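Local structure of leucyl-tRNA synthetase subunit alpha (Aquifex aeolicus, 3O0A) at residues 10-15 against 66-71; 37-42 against 208-213; 121-126 against 156-161. The protein forms part of the synthetase that attaches leucine to its tRNA at the expense of ATP, its CP1 domain probably hydrolysing wrongly charged tRNA. All blocks are in the same frame, centred on the assembly; numbering follows the deposited sequence.

Contact 1 (10-15 against 66-71); sequences FYVEIE and PVLACI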
loop_
_atom_site.group_PDB
_atom_site.type_symbol
_atom_site.label_atom_id
_atom_site.label_comp_id
_atom_site.label_asym_id
_atom_site.label_seq_id
_atom_site.Cartn_x
_atom_site.Cartn_y
_atom_site.Cartn_z
ATOM N N PHE A 10 -1.378 4.793 -6.314
ATOM C CA PHE A 10 0.047 4.486 -6.191
ATOM C C PHE A 10 0.519 3.946 -7.543
ATOM O O PHE A 10 -0.302 3.542 -8.362
ATOM C CB PHE A 10 0.278 3.475 -5.060
ATOM C CG PHE A 10 0.139 4.085 -3.691
ATOM C CD1 PHE A 10 -1.117 4.454 -3.197
ATOM C CD2 PHE A 10 1.269 4.324 -2.910
ATOM C CE1 PHE A 10 -1.243 5.043 -1.930
ATOM C CE2 PHE A 10 1.149 4.907 -1.646
ATOM C CZ PHE A 10 -0.120 5.259 -1.154
ATOM N N TYR A 11 1.826 3.955 -7.784
ATOM C CA TYR A 11 2.332 3.376 -9.026
ATOM C C TYR A 11 3.756 2.898 -8.896
ATOM O O TYR A 11 4.569 3.504 -8.206
ATOM C CB TYR A 11 2.207 4.373 -10.194
ATOM C CG TYR A 11 2.804 5.740 -9.931
ATOM C CD1 TYR A 11 2.030 6.763 -9.369
ATOM C CD2 TYR A 11 4.143 6.019 -10.237
ATOM C CE1 TYR A 11 2.561 8.033 -9.121
ATOM C CE2 TYR A 11 4.700 7.304 -9.983
ATOM C CZ TYR A 11 3.896 8.296 -9.424
ATOM O OH TYR A 11 4.405 9.556 -9.166
ATOM N N VAL A 12 4.053 1.803 -9.579
ATOM C CA VAL A 12 5.427 1.342 -9.699
ATOM C C VAL A 12 6.010 1.972 -10.954
ATOM O O VAL A 12 5.506 1.749 -12.064
ATOM C CB VAL A 12 5.501 -0.197 -9.774
ATOM C CG1 VAL A 12 6.925 -0.649 -9.988
ATOM C CG2 VAL A 12 4.919 -0.829 -8.509
ATOM N N GLU A 13 7.051 2.783 -10.763
ATOM C CA GLU A 13 7.780 3.360 -11.889
ATOM C C GLU A 13 8.660 2.303 -12.536
ATOM O O GLU A 13 9.372 1.567 -11.842
ATOM C CB GLU A 13 8.655 4.514 -11.418
ATOM C CG GLU A 13 7.873 5.688 -10.865
ATOM C CD GLU A 13 8.792 6.744 -10.300
ATOM O OE1 GLU A 13 9.876 6.948 -10.887
ATOM O OE2 GLU A 13 8.464 7.332 -9.247
ATOM N N ILE A 14 8.598 2.228 -13.862
ATOM C CA ILE A 14 9.418 1.286 -14.627
ATOM C C ILE A 14 10.174 2.052 -15.710
ATOM O O ILE A 14 9.595 2.424 -16.736
ATOM C CB ILE A 14 8.554 0.161 -15.261
ATOM C CG1 ILE A 14 7.798 -0.655 -14.193
ATOM C CG2 ILE A 14 9.404 -0.745 -16.162
ATOM C CD1 ILE A 14 8.690 -1.466 -13.281
ATOM N N GLU A 15 11.463 2.264 -15.452
ATOM C CA GLU A 15 12.352 3.099 -16.271
ATOM C C GLU A 15 12.666 2.479 -17.636
ATOM O O GLU A 15 12.847 3.191 -18.634
ATOM C CB GLU A 15 13.644 3.365 -15.483
ATOM C CG GLU A 15 14.753 4.102 -16.226
ATOM C CD GLU A 15 14.420 5.562 -16.495
ATOM O OE1 GLU A 15 13.819 6.220 -15.612
ATOM O OE2 GLU A 15 14.768 6.052 -17.591
ATOM N N PRO A 66 1.072 -11.711 -9.463
ATOM C CA PRO A 66 2.050 -12.372 -10.341
ATOM C C PRO A 66 2.802 -11.399 -11.255
ATOM O O PRO A 66 3.987 -11.608 -11.519
ATOM C CB PRO A 66 1.206 -13.374 -11.152
ATOM C CG PRO A 66 -0.191 -12.901 -11.047
ATOM C CD PRO A 66 -0.312 -12.141 -9.755
ATOM N N VAL A 67 2.131 -10.342 -11.703
ATOM C CA VAL A 67 2.757 -9.332 -12.541
ATOM C C VAL A 67 3.924 -8.674 -11.795
ATOM O O VAL A 67 5.054 -8.627 -12.300
ATOM C CB VAL A 67 1.733 -8.253 -12.993
ATOM C CG1 VAL A 67 2.441 -7.154 -13.783
ATOM C CG2 VAL A 67 0.626 -8.891 -13.832
ATOM N N LEU A 68 3.644 -8.167 -10.594
ATOM C CA LEU A 68 4.671 -7.472 -9.809
ATOM C C LEU A 68 5.770 -8.390 -9.303
ATOM O O LEU A 68 6.938 -7.985 -9.244
ATOM C CB LEU A 68 4.029 -6.688 -8.661
ATOM C CG LEU A 68 3.077 -5.586 -9.109
ATOM C CD1 LEU A 68 2.466 -4.975 -7.840
ATOM C CD2 LEU A 68 3.780 -4.528 -9.988
ATOM N N ALA A 69 5.418 -9.627 -8.960
ATOM C CA ALA A 69 6.441 -10.616 -8.568
ATOM C C ALA A 69 7.392 -10.950 -9.736
ATOM O O ALA A 69 8.609 -11.138 -9.544
ATOM C CB ALA A 69 5.776 -11.884 -8.008
ATOM N N CYS A 70 6.840 -10.986 -10.949
ATOM C CA CYS A 70 7.651 -11.227 -12.146
ATOM C C CYS A 70 8.662 -10.099 -12.287
ATOM O O CYS A 70 9.851 -10.336 -12.529
ATOM C CB CYS A 70 6.753 -11.296 -13.387
ATOM S SG CYS A 70 7.630 -11.564 -14.951
ATOM N N ILE A 71 8.183 -8.871 -12.110
ATOM C CA ILE A 71 9.053 -7.694 -12.151
ATOM C C ILE A 71 10.092 -7.711 -11.022
ATOM O O ILE A 71 11.263 -7.464 -11.266
ATOM C CB ILE A 71 8.234 -6.392 -12.174
ATOM C CG1 ILE A 71 7.433 -6.327 -13.493
ATOM C CG2 ILE A 71 9.155 -5.178 -12.001
ATOM C CD1 ILE A 71 6.369 -5.210 -13.548
#

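Contact 2 (37-42 against 208-213); sequences RIYIDV and RGLGEK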
loop_
_atom_site.group_PDB
_atom_site.type_symbol
_atom_site.label_atom_id
_atom_site.label_comp_id
_atom_site.label_asym_id
_atom_site.label_seq_id
_atom_site.Cartn_x
_atom_site.Cartn_y
_atom_site.Cartn_z
ATOM N N ARG A 37 4.753 3.386 -16.016
ATOM C CA ARG A 37 4.124 3.103 -14.717
ATOM C C ARG A 37 3.230 1.886 -14.775
ATOM O O ARG A 37 2.626 1.615 -15.813
ATOM C CB ARG A 37 3.239 4.274 -14.287
ATOM C CG ARG A 37 3.985 5.528 -13.960
ATOM C CD ARG A 37 3.008 6.650 -13.688
ATOM N NE ARG A 37 3.756 7.848 -13.332
ATOM C CZ ARG A 37 3.220 8.986 -12.909
ATOM N NH1 ARG A 37 1.908 9.115 -12.790
ATOM N NH2 ARG A 37 4.016 10.005 -12.610
ATOM N N ILE A 38 3.143 1.178 -13.646
ATOM C CA ILE A 38 2.082 0.199 -13.399
ATOM C C ILE A 38 1.312 0.696 -12.195
ATOM O O ILE A 38 1.869 0.820 -11.112
ATOM C CB ILE A 38 2.627 -1.227 -13.132
ATOM C CG1 ILE A 38 3.436 -1.736 -14.351
ATOM C CG2 ILE A 38 1.470 -2.194 -12.758
ATOM C CD1 ILE A 38 2.634 -2.052 -15.598
ATOM N N TYR A 39 0.043 1.036 -12.391
ATOM C CA TYR A 39 -0.721 1.640 -11.301
ATOM C C TYR A 39 -1.229 0.609 -10.309
ATOM O O TYR A 39 -1.706 -0.454 -10.710
ATOM C CB TYR A 39 -1.893 2.443 -11.852
ATOM C CG TYR A 39 -1.465 3.785 -12.408
ATOM C CD1 TYR A 39 -1.170 4.849 -11.547
ATOM C CD2 TYR A 39 -1.357 3.995 -13.776
ATOM C CE1 TYR A 39 -0.789 6.092 -12.037
ATOM C CE2 TYR A 39 -0.970 5.246 -14.278
ATOM C CZ TYR A 39 -0.685 6.282 -13.399
ATOM O OH TYR A 39 -0.299 7.517 -13.867
ATOM N N ILE A 40 -1.162 0.967 -9.025
ATOM C CA ILE A 40 -1.809 0.189 -7.965
ATOM C C ILE A 40 -2.803 1.111 -7.284
ATOM O O ILE A 40 -2.435 1.918 -6.430
ATOM C CB ILE A 40 -0.771 -0.328 -6.945
ATOM C CG1 ILE A 40 0.315 -1.134 -7.662
ATOM C CG2 ILE A 40 -1.426 -1.178 -5.849
ATOM C CD1 ILE A 40 1.476 -0.316 -8.153
ATOM N N ASP A 41 -4.064 0.979 -7.661
ATOM C CA ASP A 41 -5.096 1.816 -7.060
ATOM C C ASP A 41 -5.476 1.231 -5.706
ATOM O O ASP A 41 -5.724 0.022 -5.581
ATOM C CB ASP A 41 -6.340 1.877 -7.936
ATOM C CG ASP A 41 -6.113 2.592 -9.260
ATOM O OD1 ASP A 41 -5.138 3.370 -9.392
ATOM O OD2 ASP A 41 -6.947 2.370 -10.169
ATOM N N VAL A 42 -5.516 2.086 -4.691
ATOM C CA VAL A 42 -5.910 1.639 -3.361
ATOM C C VAL A 42 -7.147 2.415 -2.929
ATOM O O VAL A 42 -7.285 3.585 -3.238
ATOM C CB VAL A 42 -4.755 1.744 -2.294
ATOM C CG1 VAL A 42 -3.470 1.059 -2.776
ATOM C CG2 VAL A 42 -4.457 3.182 -1.887
ATOM N N ARG A 208 -4.683 16.368 -9.359
ATOM C CA ARG A 208 -3.497 15.826 -10.018
ATOM C C ARG A 208 -3.755 14.537 -10.804
ATOM O O ARG A 208 -2.825 13.955 -11.370
ATOM C CB ARG A 208 -2.397 15.582 -8.975
ATOM C CG ARG A 208 -1.865 16.864 -8.314
ATOM C CD ARG A 208 -0.945 16.539 -7.148
ATOM N NE ARG A 208 0.152 15.667 -7.544
ATOM C CZ ARG A 208 0.710 14.772 -6.731
ATOM N NH1 ARG A 208 0.279 14.652 -5.482
ATOM N NH2 ARG A 208 1.702 14.007 -7.171
ATOM N N GLY A 209 -5.007 14.082 -10.819
ATOM C CA GLY A 209 -5.379 12.836 -11.485
ATOM C C GLY A 209 -4.845 11.572 -10.828
ATOM O O GLY A 209 -4.739 10.525 -11.481
ATOM N N LEU A 210 -4.508 11.666 -9.540
ATOM C CA LEU A 210 -3.922 10.543 -8.794
ATOM C C LEU A 210 -4.774 10.093 -7.598
ATOM O O LEU A 210 -4.298 9.385 -6.687
ATOM C CB LEU A 210 -2.499 10.889 -8.340
ATOM C CG LEU A 210 -1.461 11.055 -9.454
ATOM C CD1 LEU A 210 -0.198 11.725 -8.911
ATOM C CD2 LEU A 210 -1.115 9.719 -10.111
ATOM N N GLY A 211 -6.034 10.506 -7.613
ATOM C CA GLY A 211 -6.987 10.111 -6.590
ATOM C C GLY A 211 -8.396 10.543 -6.947
ATOM O O GLY A 211 -8.603 11.338 -7.869
ATOM N N GLU A 212 -9.369 9.998 -6.230
ATOM C CA GLU A 212 -10.736 10.519 -6.308
ATOM C C GLU A 212 -11.543 10.236 -5.045
ATOM O O GLU A 212 -11.315 9.239 -4.375
ATOM C CB GLU A 212 -11.464 10.030 -7.566
ATOM C CG GLU A 212 -11.610 8.530 -7.742
ATOM C CD GLU A 212 -12.304 8.173 -9.059
ATOM O OE1 GLU A 212 -13.355 8.778 -9.373
ATOM O OE2 GLU A 212 -11.797 7.290 -9.787
ATOM N N LYS A 213 -12.468 11.138 -4.720
ATOM C CA LYS A 213 -13.400 10.931 -3.612
ATOM C C LYS A 213 -14.232 9.692 -3.906
ATOM O O LYS A 213 -14.750 9.552 -5.011
ATOM C CB LYS A 213 -14.327 12.146 -3.446
ATOM C CG LYS A 213 -13.615 13.432 -3.070
ATOM C CD LYS A 213 -14.575 14.569 -2.684
ATOM C CE LYS A 213 -13.787 15.721 -2.049
ATOM N NZ LYS A 213 -14.550 17.011 -1.959
#

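Contact 3 (121-126 against 156-161); sequences KIPVWS and YDLPIK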
loop_
_atom_site.group_PDB
_atom_site.type_symbol
_atom_site.label_atom_id
_atom_site.label_comp_id
_atom_site.label_asym_id
_atom_site.label_seq_id
_atom_site.Cartn_x
_atom_site.Cartn_y
_atom_site.Cartn_z
ATOM N N LYS A 121 9.466 5.952 -2.276
ATOM C CA LYS A 121 9.323 4.599 -2.801
ATOM C C LYS A 121 9.180 3.603 -1.652
ATOM O O LYS A 121 10.039 3.520 -0.758
ATOM C CB LYS A 121 10.505 4.267 -3.712
ATOM C CG LYS A 121 10.506 5.110 -4.984
ATOM C CD LYS A 121 11.766 4.906 -5.795
ATOM C CE LYS A 121 11.890 5.962 -6.900
ATOM N NZ LYS A 121 10.791 5.818 -7.878
ATOM N N ILE A 122 8.068 2.877 -1.660
ATOM C CA ILE A 122 7.693 2.005 -0.552
ATOM C C ILE A 122 7.436 0.576 -1.065
ATOM O O ILE A 122 6.885 0.409 -2.152
ATOM C CB ILE A 122 6.486 2.575 0.259
ATOM C CG1 ILE A 122 5.247 2.766 -0.619
ATOM C CG2 ILE A 122 6.862 3.912 0.939
ATOM C CD1 ILE A 122 3.994 3.115 0.186
ATOM N N PRO A 123 7.869 -0.453 -0.303
ATOM C CA PRO A 123 7.807 -1.828 -0.809
ATOM C C PRO A 123 6.388 -2.379 -0.940
ATOM O O PRO A 123 5.516 -2.077 -0.117
ATOM C CB PRO A 123 8.603 -2.620 0.236
ATOM C CG PRO A 123 8.444 -1.831 1.488
ATOM C CD PRO A 123 8.440 -0.400 1.057
ATOM N N VAL A 124 6.169 -3.174 -1.988
ATOM C CA VAL A 124 4.885 -3.814 -2.221
ATOM C C VAL A 124 4.942 -5.276 -1.795
ATOM O O VAL A 124 5.796 -6.028 -2.265
ATOM C CB VAL A 124 4.450 -3.708 -3.689
ATOM C CG1 VAL A 124 3.008 -4.224 -3.857
ATOM C CG2 VAL A 124 4.549 -2.264 -4.164
ATOM N N TRP A 125 4.016 -5.634 -0.907
ATOM C CA TRP A 125 3.858 -6.966 -0.331
ATOM C C TRP A 125 2.495 -7.563 -0.697
ATOM O O TRP A 125 1.597 -6.857 -1.168
ATOM C CB TRP A 125 3.956 -6.847 1.193
ATOM C CG TRP A 125 5.328 -6.616 1.689
ATOM C CD1 TRP A 125 6.104 -5.495 1.516
ATOM C CD2 TRP A 125 6.102 -7.529 2.455
ATOM N NE1 TRP A 125 7.328 -5.671 2.129
ATOM C CE2 TRP A 125 7.353 -6.911 2.709
ATOM C CE3 TRP A 125 5.869 -8.819 2.946
ATOM C CZ2 TRP A 125 8.358 -7.540 3.442
ATOM C CZ3 TRP A 125 6.879 -9.452 3.667
ATOM C CH2 TRP A 125 8.107 -8.812 3.903
ATOM N N SER A 126 2.349 -8.874 -0.514
ATOM C CA SER A 126 1.027 -9.495 -0.454
ATOM C C SER A 126 0.891 -10.084 0.940
ATOM O O SER A 126 1.888 -10.521 1.524
ATOM C CB SER A 126 0.864 -10.580 -1.518
ATOM O OG SER A 126 -0.460 -11.088 -1.560
ATOM N N TYR A 156 7.363 -8.134 10.205
ATOM C CA TYR A 156 8.260 -8.140 9.053
ATOM C C TYR A 156 9.257 -6.981 8.987
ATOM O O TYR A 156 9.847 -6.732 7.938
ATOM C CB TYR A 156 7.456 -8.269 7.749
ATOM C CG TYR A 156 6.776 -9.612 7.601
ATOM C CD1 TYR A 156 7.503 -10.753 7.236
ATOM C CD2 TYR A 156 5.409 -9.749 7.817
ATOM C CE1 TYR A 156 6.881 -11.995 7.096
ATOM C CE2 TYR A 156 4.772 -10.991 7.673
ATOM C CZ TYR A 156 5.518 -12.102 7.312
ATOM O OH TYR A 156 4.903 -13.323 7.181
ATOM N N ASP A 157 9.451 -6.290 10.109
ATOM C CA ASP A 157 10.481 -5.238 10.219
ATOM C C ASP A 157 10.310 -4.088 9.209
ATOM O O ASP A 157 11.273 -3.653 8.569
ATOM C CB ASP A 157 11.889 -5.859 10.134
ATOM C CG ASP A 157 13.004 -4.857 10.413
ATOM O OD1 ASP A 157 12.805 -3.939 11.242
ATOM O OD2 ASP A 157 14.085 -4.992 9.794
ATOM N N LEU A 158 9.076 -3.599 9.079
ATOM C CA LEU A 158 8.767 -2.474 8.188
ATOM C C LEU A 158 8.679 -1.139 8.955
ATOM O O LEU A 158 8.324 -1.132 10.133
ATOM C CB LEU A 158 7.486 -2.771 7.395
ATOM C CG LEU A 158 7.571 -4.035 6.513
ATOM C CD1 LEU A 158 6.203 -4.504 6.057
ATOM C CD2 LEU A 158 8.505 -3.828 5.311
ATOM N N PRO A 159 9.040 -0.015 8.294
ATOM C CA PRO A 159 9.077 1.305 8.917
ATOM C C PRO A 159 7.740 1.797 9.461
ATOM O O PRO A 159 6.681 1.536 8.879
ATOM C CB PRO A 159 9.545 2.216 7.779
ATOM C CG PRO A 159 10.262 1.324 6.856
ATOM C CD PRO A 159 9.485 0.057 6.892
ATOM N N ILE A 160 7.812 2.506 10.583
ATOM C CA ILE A 160 6.656 3.153 11.173
ATOM C C ILE A 160 6.882 4.655 11.013
ATOM O O ILE A 160 7.934 5.174 11.390
ATOM C CB ILE A 160 6.467 2.763 12.663
ATOM C CG1 ILE A 160 6.519 1.239 12.830
ATOM C CG2 ILE A 160 5.149 3.326 13.202
ATOM C CD1 ILE A 160 6.770 0.764 14.273
ATOM N N LYS A 161 5.905 5.343 10.422
ATOM C CA LYS A 161 6.012 6.781 10.176
ATOM C C LYS A 161 4.775 7.506 10.706
ATOM O O LYS A 161 3.665 7.286 10.225
ATOM C CB LYS A 161 6.190 7.045 8.677
ATOM C CG LYS A 161 6.331 8.511 8.272
ATOM C CD LYS A 161 6.512 8.569 6.763
ATOM C CE LYS A 161 6.744 9.968 6.254
ATOM N NZ LYS A 161 6.805 9.927 4.760
#

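Contact 1 (10-15 against 66-71)
Val12 and Ile14, two apart on the extended chain, meet Leu68 and Ile71, one turn apart on helix 64-74, as two apolar pairs. In the first pair Val12 CG2 lies 4.1 Å from Leu68 CD2, the side chains sliding past each other in opposite directions. The second pair is tip to tip: Ile14 CD1 reaches to within 4.0 Å of Ile71 CG2. That methyl is the branch of Ile71 that stands anti to the backbone N, while CG1 leaves beside the N (chi1 -65°). Only these methyls touch, and the backbones stay well apart, with Val12 CA 8.8 Å from Leu68 CA.

Further out, Val111 of strand 106-114 touches Val12, Leu68 and Ile71, so a strand of the second sheet joins the same cluster. Phe20 packs on Ile14. The helix is also tied covalently, Cys70 forming a disulfide with Cys23, against which Ile71 rests.

All four touching residues are buried and no hydrogen bond crosses between the segments. The end of the strand with the residue after it, and the helix, are therefore held to each other here by dispersion and exclusion of water, over a modest 131 Å² of buried surface.

Contact 2 (37-42 against 208-213)
Leu210 faces Tyr39 and Arg37 across strand 6-13, the middle strand of a three-stranded antiparallel sheet whose outer members are 37-44 and 211-213; the two backbones here share no hydrogen bond, each pairing instead with that middle strand, Leu210 with Arg9 and Ile38 with Val12. Leu210 follows the Schellman motif that ends helix 194-207, where Gly209 takes a positive phi and turns the chain into the short edge strand.

The contact is carried by a single methyl. Leu210 CD2 sits 4.1 Å from Tyr39 CE1, at the edge of the phenol ring and near its plane, and equally 4.1 Å from Arg37 NH1, which it meets obliquely. Leu210 runs at about a right angle to both partners. The small shared area of 76 Å² agrees with so narrow a touch.

Arg37 and Tyr39 alternate along their strand and so project from the same side of the sheet. Arg37 leaves with CG beside the backbone N (chi1 -67°) and then runs extended from CG to NE, which carries the guanidinium up to the level of the phenol oxygen, to which NH1 gives a hydrogen bond. Glu35 OE1 is a second partner of that oxygen, so Tyr39 OH is held between a cation and a carboxylate, an arrangement likely to polarise the hydroxyl. Arg9 makes a cation-pi contact with the Tyr39 ring, and Arg37 makes another with Tyr11, so each of the two side chains also meets one from the middle strand. The bond that fixes the pair of groups meeting Leu210, from Arg37 NH1 to Tyr39 OH, is 2.9 Å long with an N-H...O angle of 154°, the oxygen lying only 12° out of the guanidinium plane.

Contact 3 (121-126 against 156-161)
Trp125 lays the outer rim of its indole over Tyr156 and takes Leu158 on a face, joining strand 121-127 of the four-stranded mixed sheet to the loop that leaves helix 147-156. That helix ends in a Schellman motif, with Asp157 at positive phi; Tyr156 and Leu158, on either side of it in sequence, both point toward the strand.

The two aromatic rings are neither stacked nor perpendicular. Their planes are inclined at 47° and the centroid of the six-membered ring of Trp125 is 5.1 Å from that of Tyr156. Trp125 CZ3 hangs above one face of the phenol ring, displaced toward its rim, and comes closest to Tyr156 CD1, at 3.8 Å. Its neighbour Trp125 CH2 reaches back to Tyr156 CB at 3.9 Å, so the contact lies at the root of the tyrosine. The far end is fixed separately: Tyr156 OH accepts a hydrogen bond from Gly106 N.

Leu158 crosses the other part of the indole. Its CD1 stands 4.2 Å above the ring plane, again toward the rim, while CD2 approaches the pyrrole corner, 3.9 Å from Trp125 NE1; this is van der Waals contact. Leu158 CG leaves beside the backbone N (chi1 -60°), which brings the branch toward the indole. Phe108 of the adjacent strand also meets the indole, and Phe152 backs both Tyr156 and Leu158.

With an alanine at Trp125, the face of Tyr156 and the methyls of Leu158 would probably lose their common partner, and a gap would be likely to open between strand and loop. Pro123, two residues earlier on the same side of the strand, adds the last touch, its CG 4.3 Å from Leu158 CD2.

How the contacts relate
Contacts 1 and 2 share one sheet and touch directly, although their centres are 14 Å apart: Phe10 O lies 2.8 Å from Ile40 N, a probable hydrogen bond, and Val12 CG2 packs 3.5 Å from Ile40 CD1. Contact 1 also reaches contact 3, its centre 15 Å away, through a salt bridge of 3.1 Å between Glu13 OE2 and Lys121 NZ and through packing of Leu68 on Val124. Contacts 2 and 3 do not touch, their nearest atoms being about 5 Å apart and their centres 19 Å. Strand 6-13 thus connects the three-stranded sheet to the mixed sheet of this editing domain; none of the three contacts is assigned to the hydrolytic site.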